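Local atomic coordinates of heme peroxidase (Bacteroides thetaiotaomicron, PDB entry 2GVK), a protein that probably uses heme and hydrogen peroxide to oxidise dyes and related compounds, as a member of the dye-decolorizing peroxidase family. Residues Q15-K20 with F172-E177; N24-V29 with E123-L128; S93-E98 with R275-M280; K192-M197 with M249-T254. All coordinates share one frame; numbering follows the deposited sequence. Where two conformers were deposited one is given.

Interaction 1: residues Q15-K20 with F172-E177; sequences QDVAGK and FAVIGE
Val17, on the loop leading to strand 24-32, meets Ala173 and Val174 where helix 169-173 gives way to loop. The contact ties the N-terminal part of this DyP-type beta-barrel fold to its C-terminal part, and all three touching residues are buried.

The cross-contact is apolar and converges on a single methyl. CG2 of Val17 stands 3.7 Å from CG2 of Val174, with the two side chains crossing at about a right angle, and the same Val17 CG2 lies 3.8 Å from Ala173 CB. The first torsion of Val17 (chi1 -61°) places this methyl between its own backbone N and carbonyl carbon, where it faces the helix end. Val174 is where the backbone departs from the helix. It sets CG1 anti to the backbone N (chi1 -179°), which leaves CG2 as the branch that meets Val17. Beyond the two segments, Val17 also packs on Val306 and Ser186, from two neighbouring strands of the sheet.

Polar bonds shape the surroundings. Val17 N donates to Gln15 O at 2.8 Å, closing an inverse gamma turn centred on Asp16, just ahead of Val17 in the chain. The Gln15 amide is held by Met69 N and Pro307 O, and Asp16 OD2 is bonded to Ser66 OG. On the other side, Ala173 O is paired with Ser186 OG.

One polar atom does come near the apolar cluster: the methyl CB of Ala173 also sits 3.8 Å from Val17 O, as a simple van der Waals contact.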
loop_
_atom_site.group_PDB
_atom_site.type_symbol
_atom_site.label_atom_id
_atom_site.label_comp_id
_atom_site.label_asym_id
_atom_site.label_seq_id
_atom_site.Cartn_x
_atom_site.Cartn_y
_atom_site.Cartn_z
ATOM N N GLN A 15 4.236 26.715 9.977
ATOM C CA GLN A 15 4.126 25.363 10.448
ATOM C C GLN A 15 2.958 24.696 9.692
ATOM O O GLN A 15 2.257 25.355 8.928
ATOM C CB GLN A 15 3.881 25.340 11.962
ATOM C CG GLN A 15 5.100 25.781 12.802
ATOM C CD GLN A 15 4.890 25.544 14.274
ATOM O OE1 GLN A 15 4.592 24.436 14.682
ATOM N NE2 GLN A 15 5.158 26.560 15.096
ATOM N N ASP A 16 2.715 23.410 9.975
ATOM C CA ASP A 16 1.727 22.633 9.254
ATOM C C ASP A 16 0.316 22.938 9.762
ATOM O O ASP A 16 -0.351 22.074 10.334
ATOM C CB ASP A 16 2.040 21.131 9.402
ATOM C CG ASP A 16 1.269 20.264 8.418
ATOM O OD1 ASP A 16 0.933 20.747 7.315
ATOM O OD2 ASP A 16 1.040 19.081 8.733
ATOM N N VAL A 17 -0.153 24.129 9.479
ATOM C CA VAL A 17 -1.418 24.589 9.990
ATOM C C VAL A 17 -2.553 24.405 8.995
ATOM O O VAL A 17 -3.717 24.657 9.307
ATOM C CB VAL A 17 -1.321 26.072 10.379
ATOM C CG1 VAL A 17 -0.280 26.256 11.473
ATOM C CG2 VAL A 17 -0.995 26.923 9.178
ATOM N N ALA A 18 -2.220 23.964 7.800
ATOM C CA ALA A 18 -3.214 23.701 6.803
ATOM C C ALA A 18 -3.132 22.266 6.398
ATOM O O ALA A 18 -3.591 21.900 5.342
ATOM C CB ALA A 18 -3.014 24.580 5.623
ATOM N N GLY A 19 -2.520 21.445 7.250
ATOM C CA GLY A 19 -2.427 20.035 7.001
ATOM C C GLY A 19 -3.782 19.330 7.077
ATOM O O GLY A 19 -4.746 19.842 7.686
ATOM N N LYS A 20 -3.869 18.183 6.428
ATOM C CA LYS A 20 -5.010 17.331 6.563
ATOM C C LYS A 20 -4.951 16.691 7.897
ATOM O O LYS A 20 -3.914 16.733 8.576
ATOM C CB LYS A 20 -4.993 16.240 5.489
ATOM N N PHE A 172 -6.282 31.084 4.625
ATOM C CA PHE A 172 -7.230 31.192 5.733
ATOM C C PHE A 172 -6.646 30.810 7.076
ATOM O O PHE A 172 -7.192 31.173 8.112
ATOM C CB PHE A 172 -8.455 30.321 5.457
ATOM C CG PHE A 172 -9.232 30.759 4.274
ATOM C CD1 PHE A 172 -10.137 31.802 4.379
ATOM C CD2 PHE A 172 -8.984 30.212 3.027
ATOM C CE1 PHE A 172 -10.825 32.243 3.280
ATOM C CE2 PHE A 172 -9.660 30.657 1.921
ATOM C CZ PHE A 172 -10.595 31.649 2.047
ATOM N N ALA A 173 -5.520 30.114 7.063
ATOM C CA ALA A 173 -4.909 29.629 8.293
ATOM C C ALA A 173 -3.718 30.459 8.743
ATOM O O ALA A 173 -3.317 30.378 9.909
ATOM C CB ALA A 173 -4.478 28.159 8.113
ATOM N N VAL A 174 -3.128 31.222 7.830
ATOM C CA VAL A 174 -1.846 31.862 8.089
ATOM C C VAL A 174 -1.929 33.404 8.107
ATOM O O VAL A 174 -2.473 34.013 7.222
ATOM C CB VAL A 174 -0.777 31.417 7.034
ATOM C CG1 VAL A 174 0.577 32.062 7.326
ATOM C CG2 VAL A 174 -0.634 29.897 7.013
ATOM N N ILE A 175 -1.368 33.996 9.159
ATOM C CA ILE A 175 -1.244 35.449 9.282
ATOM C C ILE A 175 -0.456 36.018 8.120
ATOM O O ILE A 175 0.623 35.503 7.760
ATOM C CB ILE A 175 -0.538 35.821 10.596
ATOM C CG1 ILE A 175 -1.354 35.353 11.802
ATOM C CG2 ILE A 175 -0.295 37.342 10.680
ATOM C CD1 ILE A 175 -0.587 35.422 13.132
ATOM N N GLY A 176 -0.981 37.095 7.531
ATOM C CA GLY A 176 -0.305 37.788 6.449
ATOM C C GLY A 176 0.223 39.164 6.834
ATOM O O GLY A 176 0.528 39.447 8.004
ATOM N N GLU A 177 0.305 40.036 5.854
ATOM C CA GLU A 177 0.977 41.297 6.048
ATOM C C GLU A 177 0.178 42.301 6.919
ATOM O O GLU A 177 0.721 43.323 7.327
ATOM C CB GLU A 177 1.365 41.891 4.700
ATOM C CG GLU A 177 2.495 41.051 4.003
ATOM C CD GLU A 177 3.792 40.942 4.870
ATOM O OE1 GLU A 177 4.517 41.958 4.986
ATOM O OE2 GLU A 177 4.090 39.839 5.384
#

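Interaction 2: residues N24-V29 with E123-L128; sequences NVIFIV and EFASIL
Ala125 sets its methyl against the ends of Ile26 and Ile28, making a small apolar seat for helix 118-131 on strand 24-32. Of the three, Ala125 loses the most surface to the contact. Its CB points toward the strand and lies 4.2 Å from Ile28 CD1 and 4.3 Å from Ile26 CD1. Ile26 and Ile28, two apart along the strand, both point toward the helix, and the short alanine side chain meets both, with its CA 8.3 Å from the CA of Ile26.

Ile28 gives the larger share on the strand side. Its CG1 branch runs beside the backbone N, anti to the carbonyl carbon (chi1 -69°), and then extends, which carries CD1 out to the helix. Ile26 reaches in the same extended fashion and also packs on Met118 and Cys121 of the helix. Ala125 touches Ile113 of strand 109-115 as well, which places it over two adjacent strands. Phe27, on the other face of the strand, stacks its ring with Tyr262.

Glu123 OE2 forms a salt bridge with Arg59 of its own chain, while its OE1 is hydrogen-bonded to Tyr147 OH of the second subunit. The helix also borders that subunit where Ala125 packs on its Thr254.

Strands 24-32, 66-72, 109-115 and 136-145, with helices 38-59 and 118-131 against one face of the sheet, follow the beta-alpha-beta-beta-alpha-beta order of the ferredoxin-like fold, to which this helix-on-sheet contact belongs.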
loop_
_atom_site.group_PDB
_atom_site.type_symbol
_atom_site.label_atom_id
_atom_site.label_comp_id
_atom_site.label_asym_id
_atom_site.label_seq_id
_atom_site.Cartn_x
_atom_site.Cartn_y
_atom_site.Cartn_z
ATOM N N ASN A 24 -3.741 9.180 13.075
ATOM C CA ASN A 24 -3.520 9.075 14.522
ATOM C C ASN A 24 -3.065 10.409 15.000
ATOM O O ASN A 24 -2.273 11.048 14.336
ATOM C CB ASN A 24 -2.443 8.040 14.824
ATOM C CG ASN A 24 -2.796 6.689 14.291
ATOM O OD1 ASN A 24 -3.531 5.922 14.933
ATOM N ND2 ASN A 24 -2.334 6.395 13.079
ATOM N N VAL A 25 -3.559 10.840 16.149
ATOM C CA VAL A 25 -3.248 12.180 16.648
ATOM C C VAL A 25 -3.068 12.207 18.150
ATOM O O VAL A 25 -3.723 11.503 18.866
ATOM C CB VAL A 25 -4.368 13.226 16.232
ATOM C CG1 VAL A 25 -5.685 12.898 16.883
ATOM C CG2 VAL A 25 -3.941 14.655 16.577
ATOM N N ILE A 26 -2.116 13.025 18.593
ATOM C CA ILE A 26 -1.926 13.314 19.995
ATOM C C ILE A 26 -2.036 14.805 20.177
ATOM O O ILE A 26 -1.411 15.581 19.434
ATOM C CB ILE A 26 -0.542 12.865 20.514
ATOM C CG1 ILE A 26 -0.386 11.357 20.403
ATOM C CG2 ILE A 26 -0.379 13.300 21.958
ATOM C CD1 ILE A 26 0.950 10.844 20.864
ATOM N N PHE A 27 -2.921 15.218 21.069
ATOM C CA PHE A 27 -3.022 16.639 21.496
ATOM C C PHE A 27 -2.503 16.743 22.926
ATOM O O PHE A 27 -3.069 16.134 23.841
ATOM C CB PHE A 27 -4.468 17.151 21.475
ATOM C CG PHE A 27 -5.152 17.025 20.146
ATOM C CD1 PHE A 27 -5.046 18.020 19.205
ATOM C CD2 PHE A 27 -6.019 15.960 19.895
ATOM C CE1 PHE A 27 -5.762 17.939 18.014
ATOM C CE2 PHE A 27 -6.697 15.876 18.717
ATOM C CZ PHE A 27 -6.592 16.893 17.791
ATOM N N ILE A 28 -1.440 17.513 23.124
ATOM C CA ILE A 28 -0.899 17.746 24.462
ATOM C C ILE A 28 -0.913 19.237 24.805
ATOM O O ILE A 28 -0.415 20.054 24.051
ATOM C CB ILE A 28 0.546 17.222 24.579
ATOM C CG1 ILE A 28 0.559 15.698 24.534
ATOM C CG2 ILE A 28 1.161 17.689 25.836
ATOM C CD1 ILE A 28 1.933 15.110 24.360
ATOM N N VAL A 29 -1.504 19.571 25.953
ATOM C CA VAL A 29 -1.438 20.902 26.487
ATOM C C VAL A 29 -0.677 20.851 27.801
ATOM O O VAL A 29 -0.994 20.051 28.688
ATOM C CB VAL A 29 -2.837 21.510 26.704
ATOM C CG1 VAL A 29 -2.746 22.869 27.377
ATOM C CG2 VAL A 29 -3.553 21.626 25.380
ATOM N N GLU A 123 6.751 8.518 19.563
ATOM C CA GLU A 123 8.191 8.742 19.525
ATOM C C GLU A 123 8.509 10.237 19.730
ATOM O O GLU A 123 9.313 10.614 20.599
ATOM C CB GLU A 123 8.758 8.244 18.181
ATOM C CG GLU A 123 10.221 8.583 17.934
ATOM C CD GLU A 123 11.147 7.655 18.621
ATOM O OE1 GLU A 123 10.721 7.009 19.613
ATOM O OE2 GLU A 123 12.298 7.503 18.135
ATOM N N PHE A 124 7.871 11.070 18.941
ATOM C CA PHE A 124 8.070 12.506 19.006
ATOM C C PHE A 124 7.682 13.040 20.392
ATOM O O PHE A 124 8.426 13.788 21.011
ATOM C CB PHE A 124 7.225 13.182 17.918
ATOM C CG PHE A 124 7.637 14.619 17.613
ATOM C CD1 PHE A 124 7.150 15.659 18.368
ATOM C CD2 PHE A 124 8.508 14.910 16.541
ATOM C CE1 PHE A 124 7.485 16.969 18.066
ATOM C CE2 PHE A 124 8.835 16.193 16.240
ATOM C CZ PHE A 124 8.316 17.236 16.992
ATOM N N ALA A 125 6.524 12.619 20.880
ATOM C CA ALA A 125 6.052 13.069 22.159
ATOM C C ALA A 125 6.988 12.663 23.311
ATOM O O ALA A 125 7.152 13.413 24.257
ATOM C CB ALA A 125 4.626 12.557 22.410
ATOM N N SER A 126 7.600 11.483 23.217
ATOM C CA SER A 126 8.499 11.019 24.258
ATOM C C SER A 126 9.755 11.899 24.311
ATOM O O SER A 126 10.280 12.173 25.386
ATOM C CB SER A 126 8.867 9.532 24.055
ATOM O OG SER A 126 9.783 9.355 22.991
ATOM N N ILE A 127 10.211 12.352 23.155
ATOM C CA ILE A 127 11.379 13.210 23.108
ATOM C C ILE A 127 11.035 14.590 23.708
ATOM O O ILE A 127 11.819 15.144 24.462
ATOM C CB ILE A 127 11.939 13.309 21.688
ATOM C CG1 ILE A 127 12.498 11.925 21.261
ATOM C CG2 ILE A 127 13.024 14.361 21.617
ATOM C CD1 ILE A 127 12.680 11.762 19.790
ATOM N N LEU A 128 9.817 15.083 23.437
ATOM C CA LEU A 128 9.334 16.337 24.068
ATOM C C LEU A 128 9.306 16.185 25.594
ATOM O O LEU A 128 9.730 17.077 26.323
ATOM C CB LEU A 128 7.931 16.705 23.564
ATOM C CG LEU A 128 7.808 17.104 22.108
ATOM C CD1 LEU A 128 6.332 17.287 21.744
ATOM C CD2 LEU A 128 8.594 18.369 21.813
#

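Interaction 3: residues S93-E98 with R275-M280; sequences SEIKGE and RMLENM
Asn279 N donates to Arg275 O at 2.9 Å, closing the helical turn whose Leu277 and Glu278 meet Ile95. The next bond of the same ladder, Met280 N to Met276 O, measures 3.0 Å. Across the contact itself the chemistry is apolar. CD1 of Ile95 comes to 3.6 Å from Leu277 CB, touching that residue at its root rather than at its branched end, and the two side chains cross at about a right angle. With CG1 turned away from the carbonyl carbon (chi1 -63°) and CD1 carried on outward (chi2 168°), the methyl end of Ile95 is what touches the helix.

Strand 95-96 pairs with strand 101-102 in a small antiparallel sheet of its own, separate from the large one. It leans here on helix 270-281, the helix between strands 258-267 and 296-306 in the C-terminal ferredoxin-like half. The helix in turn faces the large sheet, with Leu277 packing on Phe189 and Gln191.

Glu278 lines the partly exposed side: Ile95 CD1 is 4.1 Å from Glu278 N and 4.3 Å from Glu278 CG. Ile95 also packs on Arg274, Phe281 and Ile282, and Arg274 NH1 is hydrogen-bonded to Ser93 O.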
loop_
_atom_site.group_PDB
_atom_site.type_symbol
_atom_site.label_atom_id
_atom_site.label_comp_id
_atom_site.label_asym_id
_atom_site.label_seq_id
_atom_site.Cartn_x
_atom_site.Cartn_y
_atom_site.Cartn_z
ATOM N N SER A 93 -11.586 34.913 26.114
ATOM C CA SER A 93 -12.624 35.337 27.048
ATOM C C SER A 93 -13.833 34.430 26.910
ATOM O O SER A 93 -14.391 34.298 25.841
ATOM C CB SER A 93 -13.033 36.790 26.780
ATOM O OG SER A 93 -12.031 37.700 27.195
ATOM N N GLU A 94 -14.208 33.785 27.988
ATOM C CA GLU A 94 -15.344 32.882 27.990
ATOM C C GLU A 94 -16.578 33.512 27.296
ATOM O O GLU A 94 -16.885 34.700 27.501
ATOM C CB GLU A 94 -15.673 32.534 29.410
ATOM C CG GLU A 94 -16.845 31.683 29.600
ATOM C CD GLU A 94 -17.234 31.597 31.065
ATOM O OE1 GLU A 94 -17.708 32.606 31.613
ATOM O OE2 GLU A 94 -17.039 30.535 31.667
ATOM N N ILE A 95 -17.259 32.716 26.470
ATOM C CA ILE A 95 -18.491 33.151 25.816
ATOM C C ILE A 95 -19.663 32.443 26.455
ATOM O O ILE A 95 -19.824 31.229 26.322
ATOM C CB ILE A 95 -18.474 32.876 24.310
ATOM C CG1 ILE A 95 -17.349 33.682 23.635
ATOM C CG2 ILE A 95 -19.842 33.221 23.686
ATOM C CD1 ILE A 95 -17.053 33.268 22.197
ATOM N N LYS A 96 -20.448 33.196 27.211
ATOM C CA LYS A 96 -21.533 32.640 27.958
ATOM C C LYS A 96 -22.865 33.028 27.309
ATOM O O LYS A 96 -23.222 34.219 27.235
ATOM C CB LYS A 96 -21.466 33.131 29.418
ATOM C CG LYS A 96 -22.452 32.447 30.364
ATOM C CD LYS A 96 -22.247 32.907 31.819
ATOM N N GLY A 97 -23.557 32.039 26.778
ATOM C CA GLY A 97 -24.873 32.248 26.192
ATOM C C GLY A 97 -25.954 32.042 27.237
ATOM O O GLY A 97 -25.659 31.817 28.413
ATOM N N GLU A 98 -27.202 32.080 26.808
ATOM C CA GLU A 98 -28.306 31.898 27.732
ATOM C C GLU A 98 -28.341 30.468 28.246
ATOM O O GLU A 98 -28.756 30.225 29.358
ATOM C CB GLU A 98 -29.648 32.272 27.067
ATOM C CG GLU A 98 -30.897 31.960 27.952
ATOM C CD GLU A 98 -32.098 32.929 27.698
ATOM O OE1 GLU A 98 -32.014 34.112 28.140
ATOM O OE2 GLU A 98 -33.150 32.466 27.149
ATOM N N ARG A 275 -15.951 34.749 16.083
ATOM C CA ARG A 275 -17.278 35.021 15.535
ATOM C C ARG A 275 -18.087 33.734 15.364
ATOM O O ARG A 275 -19.289 33.702 15.633
ATOM C CB ARG A 275 -17.175 35.765 14.202
ATOM C CG ARG A 275 -18.509 35.953 13.487
ATOM C CD ARG A 275 -18.673 37.309 12.810
ATOM N NE ARG A 275 -18.458 38.417 13.732
ATOM C CZ ARG A 275 -18.660 39.691 13.420
ATOM N NH1 ARG A 275 -19.079 40.021 12.206
ATOM N NH2 ARG A 275 -18.440 40.643 14.319
HETATM N N MSE A 276 -17.412 32.677 14.919
HETATM C CA MSE A 276 -18.004 31.344 14.809
HETATM C C MSE A 276 -18.520 30.893 16.181
HETATM O O MSE A 276 -19.650 30.434 16.316
HETATM C CB MSE A 276 -16.957 30.359 14.279
HETATM C CG MSE A 276 -17.442 28.949 14.116
HETATM SE SE MSE A 276 -15.964 27.702 13.860
HETATM C CE MSE A 276 -15.374 27.572 15.749
ATOM N N LEU A 277 -17.676 31.045 17.201
ATOM C CA LEU A 277 -18.052 30.677 18.552
ATOM C C LEU A 277 -19.238 31.502 19.056
ATOM O O LEU A 277 -20.109 30.975 19.746
ATOM C CB LEU A 277 -16.869 30.830 19.503
ATOM C CG LEU A 277 -15.720 29.852 19.295
ATOM C CD1 LEU A 277 -14.496 30.314 20.066
ATOM C CD2 LEU A 277 -16.106 28.457 19.714
ATOM N N GLU A 278 -19.244 32.798 18.759
ATOM C CA GLU A 278 -20.413 33.646 19.118
ATOM C C GLU A 278 -21.687 33.093 18.457
ATOM O O GLU A 278 -22.728 32.940 19.118
ATOM C CB GLU A 278 -20.193 35.076 18.695
ATOM C CG GLU A 278 -19.168 35.833 19.529
ATOM C CD GLU A 278 -18.877 37.239 18.965
ATOM O OE1 GLU A 278 -19.494 37.619 17.933
ATOM O OE2 GLU A 278 -18.015 37.954 19.541
ATOM N N ASN A 279 -21.607 32.791 17.159
ATOM C CA ASN A 279 -22.749 32.236 16.440
ATOM C C ASN A 279 -23.250 30.936 17.087
ATOM O O ASN A 279 -24.444 30.660 17.090
ATOM C CB ASN A 279 -22.395 31.962 14.973
ATOM C CG ASN A 279 -22.381 33.217 14.120
ATOM O OD1 ASN A 279 -22.484 34.338 14.622
ATOM N ND2 ASN A 279 -22.238 33.031 12.821
HETATM N N MSE A 280 -22.323 30.114 17.569
HETATM C CA MSE A 280 -22.679 28.824 18.155
HETATM C C MSE A 280 -23.292 28.964 19.526
HETATM O O MSE A 280 -24.367 28.388 19.805
HETATM C CB MSE A 280 -21.446 27.934 18.267
HETATM C CG MSE A 280 -20.909 27.465 16.947
HETATM SE SE MSE A 280 -19.193 26.592 17.189
HETATM C CE MSE A 280 -19.829 25.019 18.308
#

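Interaction 4: residues K192-M197 with M249-T254; sequences KYIHDM and MPFANT
Strands 192-195 and 249-253, which bring Lys192, Tyr193 and Ile194 to Phe251, approach to 9.2 Å between their axes, with 57° between their N-to-C directions. From 249-254, Phe251 alone makes the contact. A chi1 of 67° holds the ring over its own backbone, flanked by N and C, and CZ reaches the other strand. There CZ meets three groups: Tyr193 O at 3.8 Å, Lys192 CE at 3.9 Å and Ile194 CD1 at 4.0 Å, each lying oblique to the ring. The side chains of Lys192 and Ile194 both cross the phenyl group at about a right angle.

In the C-terminal ferredoxin-like half of the beta-barrel fold these two strands are not direct neighbours: strand 258-267 runs between them and hydrogen-bonds to strand 186-195 through Tyr193 and His195. Phe251 also touches Thr142, and Pro250 packs on Phe145, so strand 245-253, at one end of the sheet order, meets strand 136-145 from the other end.

The aliphatic part of Lys192 does the touching. Its chain bends at chi3 (73°), and NZ continues to a salt bridge with Asp140 on that same strand 136-145. Ile194 brings its CD1 round toward the ring, although its CB does not point at the other strand, and its CD1 is also 4.1 Å from Phe251 CE2.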
loop_
_atom_site.group_PDB
_atom_site.type_symbol
_atom_site.label_atom_id
_atom_site.label_comp_id
_atom_site.label_asym_id
_atom_site.label_seq_id
_atom_site.Cartn_x
_atom_site.Cartn_y
_atom_site.Cartn_z
ATOM N N LYS A 192 -12.182 20.660 23.847
ATOM C CA LYS A 192 -12.675 19.284 24.022
ATOM C C LYS A 192 -14.180 19.307 24.242
ATOM O O LYS A 192 -14.673 20.011 25.145
ATOM C CB LYS A 192 -12.027 18.608 25.216
ATOM C CG LYS A 192 -10.668 18.157 24.982
ATOM C CD LYS A 192 -10.015 17.652 26.297
ATOM C CE LYS A 192 -10.561 16.330 26.719
ATOM N NZ LYS A 192 -9.901 15.856 28.007
ATOM N N TYR A 193 -14.903 18.561 23.407
ATOM C CA TYR A 193 -16.336 18.385 23.552
ATOM C C TYR A 193 -16.658 16.963 23.992
ATOM O O TYR A 193 -16.106 16.007 23.452
ATOM C CB TYR A 193 -17.047 18.644 22.237
ATOM C CG TYR A 193 -17.157 20.091 21.850
ATOM C CD1 TYR A 193 -18.243 20.863 22.272
ATOM C CD2 TYR A 193 -16.201 20.689 21.039
ATOM C CE1 TYR A 193 -18.377 22.198 21.865
ATOM C CE2 TYR A 193 -16.312 22.023 20.652
ATOM C CZ TYR A 193 -17.408 22.773 21.072
ATOM O OH TYR A 193 -17.521 24.119 20.693
ATOM N N ILE A 194 -17.525 16.840 24.981
ATOM C CA ILE A 194 -18.058 15.529 25.402
ATOM C C ILE A 194 -19.479 15.400 24.889
ATOM O O ILE A 194 -20.295 16.299 25.080
ATOM C CB ILE A 194 -18.035 15.387 26.927
ATOM C CG1 ILE A 194 -16.595 15.592 27.460
ATOM C CG2 ILE A 194 -18.589 14.024 27.361
ATOM C CD1 ILE A 194 -15.584 14.607 26.919
ATOM N N HIS A 195 -19.776 14.285 24.223
ATOM C CA HIS A 195 -21.084 14.086 23.607
ATOM C C HIS A 195 -22.015 13.294 24.462
ATOM O O HIS A 195 -21.584 12.424 25.250
ATOM C CB HIS A 195 -20.932 13.381 22.273
ATOM C CG HIS A 195 -20.179 14.164 21.274
ATOM N ND1 HIS A 195 -20.635 15.371 20.778
ATOM C CD2 HIS A 195 -18.966 13.955 20.707
ATOM C CE1 HIS A 195 -19.751 15.847 19.923
ATOM N NE2 HIS A 195 -18.723 15.019 19.876
ATOM N N ASP A 196 -23.310 13.611 24.338
ATOM C CA ASP A 196 -24.384 12.793 24.884
ATOM C C ASP A 196 -24.790 11.841 23.775
ATOM O O ASP A 196 -25.702 12.113 22.997
ATOM C CB ASP A 196 -25.552 13.680 25.305
ATOM C CG ASP A 196 -26.666 12.909 26.006
ATOM O OD1 ASP A 196 -26.683 11.646 25.942
ATOM O OD2 ASP A 196 -27.563 13.582 26.594
HETATM N N MSE A 197 -24.055 10.737 23.670
HETATM C CA MSE A 197 -24.262 9.773 22.567
HETATM C C MSE A 197 -25.568 9.033 22.665
HETATM O O MSE A 197 -26.145 8.673 21.665
HETATM C CB MSE A 197 -23.112 8.775 22.504
HETATM C CG MSE A 197 -21.839 9.387 22.150
HETATM SE SE MSE A 197 -21.895 10.317 20.420
HETATM C CE MSE A 197 -21.588 8.796 19.256
HETATM N N MSE A 249 -11.544 15.882 15.789
HETATM C CA MSE A 249 -10.966 14.546 15.888
HETATM C C MSE A 249 -11.664 13.752 16.973
HETATM O O MSE A 249 -11.776 14.203 18.106
HETATM C CB MSE A 249 -9.476 14.626 16.215
HETATM C CG MSE A 249 -8.636 15.262 15.128
HETATM SE SE MSE A 249 -9.067 14.538 13.369
HETATM C CE MSE A 249 -8.128 12.899 13.489
ATOM N N PRO A 250 -12.122 12.559 16.618
ATOM C CA PRO A 250 -12.725 11.672 17.585
ATOM C C PRO A 250 -11.751 11.242 18.696
ATOM O O PRO A 250 -10.582 11.012 18.439
ATOM C CB PRO A 250 -13.109 10.441 16.741
ATOM C CG PRO A 250 -13.195 10.912 15.381
ATOM C CD PRO A 250 -12.255 12.045 15.242
ATOM N N PHE A 251 -12.262 11.139 19.915
ATOM C CA PHE A 251 -11.565 10.432 20.993
ATOM C C PHE A 251 -12.604 9.729 21.854
ATOM O O PHE A 251 -13.783 10.135 21.885
ATOM C CB PHE A 251 -10.693 11.365 21.823
ATOM C CG PHE A 251 -11.458 12.371 22.631
ATOM C CD1 PHE A 251 -11.745 13.622 22.117
ATOM C CD2 PHE A 251 -11.793 12.106 23.934
ATOM C CE1 PHE A 251 -12.401 14.592 22.908
ATOM C CE2 PHE A 251 -12.453 13.043 24.707
ATOM C CZ PHE A 251 -12.734 14.314 24.176
ATOM N N ALA A 252 -12.209 8.639 22.498
ATOM C CA ALA A 252 -13.168 7.880 23.292
ATOM C C ALA A 252 -12.567 6.908 24.228
ATOM O O ALA A 252 -11.506 6.322 23.950
ATOM C CB ALA A 252 -14.128 7.121 22.358
ATOM N N ASN A 253 -13.269 6.715 25.344
ATOM C CA ASN A 253 -13.070 5.566 26.238
ATOM C C ASN A 253 -14.417 4.867 26.346
ATOM O O ASN A 253 -15.212 5.185 27.220
ATOM C CB ASN A 253 -12.577 6.017 27.626
ATOM C CG ASN A 253 -12.326 4.846 28.575
ATOM O OD1 ASN A 253 -13.001 3.804 28.499
ATOM N ND2 ASN A 253 -11.357 5.018 29.501
ATOM N N THR A 254 -14.722 4.004 25.382
ATOM C CA THR A 254 -16.055 3.413 25.275
ATOM C C THR A 254 -16.449 2.581 26.494
ATOM O O THR A 254 -17.604 2.471 26.808
ATOM C CB THR A 254 -16.193 2.557 24.020
ATOM O OG1 THR A 254 -15.218 1.521 24.037
ATOM C CG2 THR A 254 -15.996 3.408 22.778
#

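Interactions 1, 2 and 3 are mainly buried, while interaction 4 is only partly so; all four rest mainly on apolar contacts across the segments. Interactions 1 and 3 join the N-terminal and C-terminal family regions, each through one branched residue of a loop or short strand against a helix or its end. Interaction 2 stays in the N-terminal region, a helix on the large sheet, and interaction 4 in the C-terminal one, two strands of that same sheet. These two meet where Phe27 CZ lies 3.7 Å from Met249 CG, and both touch the second subunit. Interactions 3 and 4 touch through Met280 and Tyr193. Carbonyl-to-ring contact and a lysine chain distinguish interaction 4.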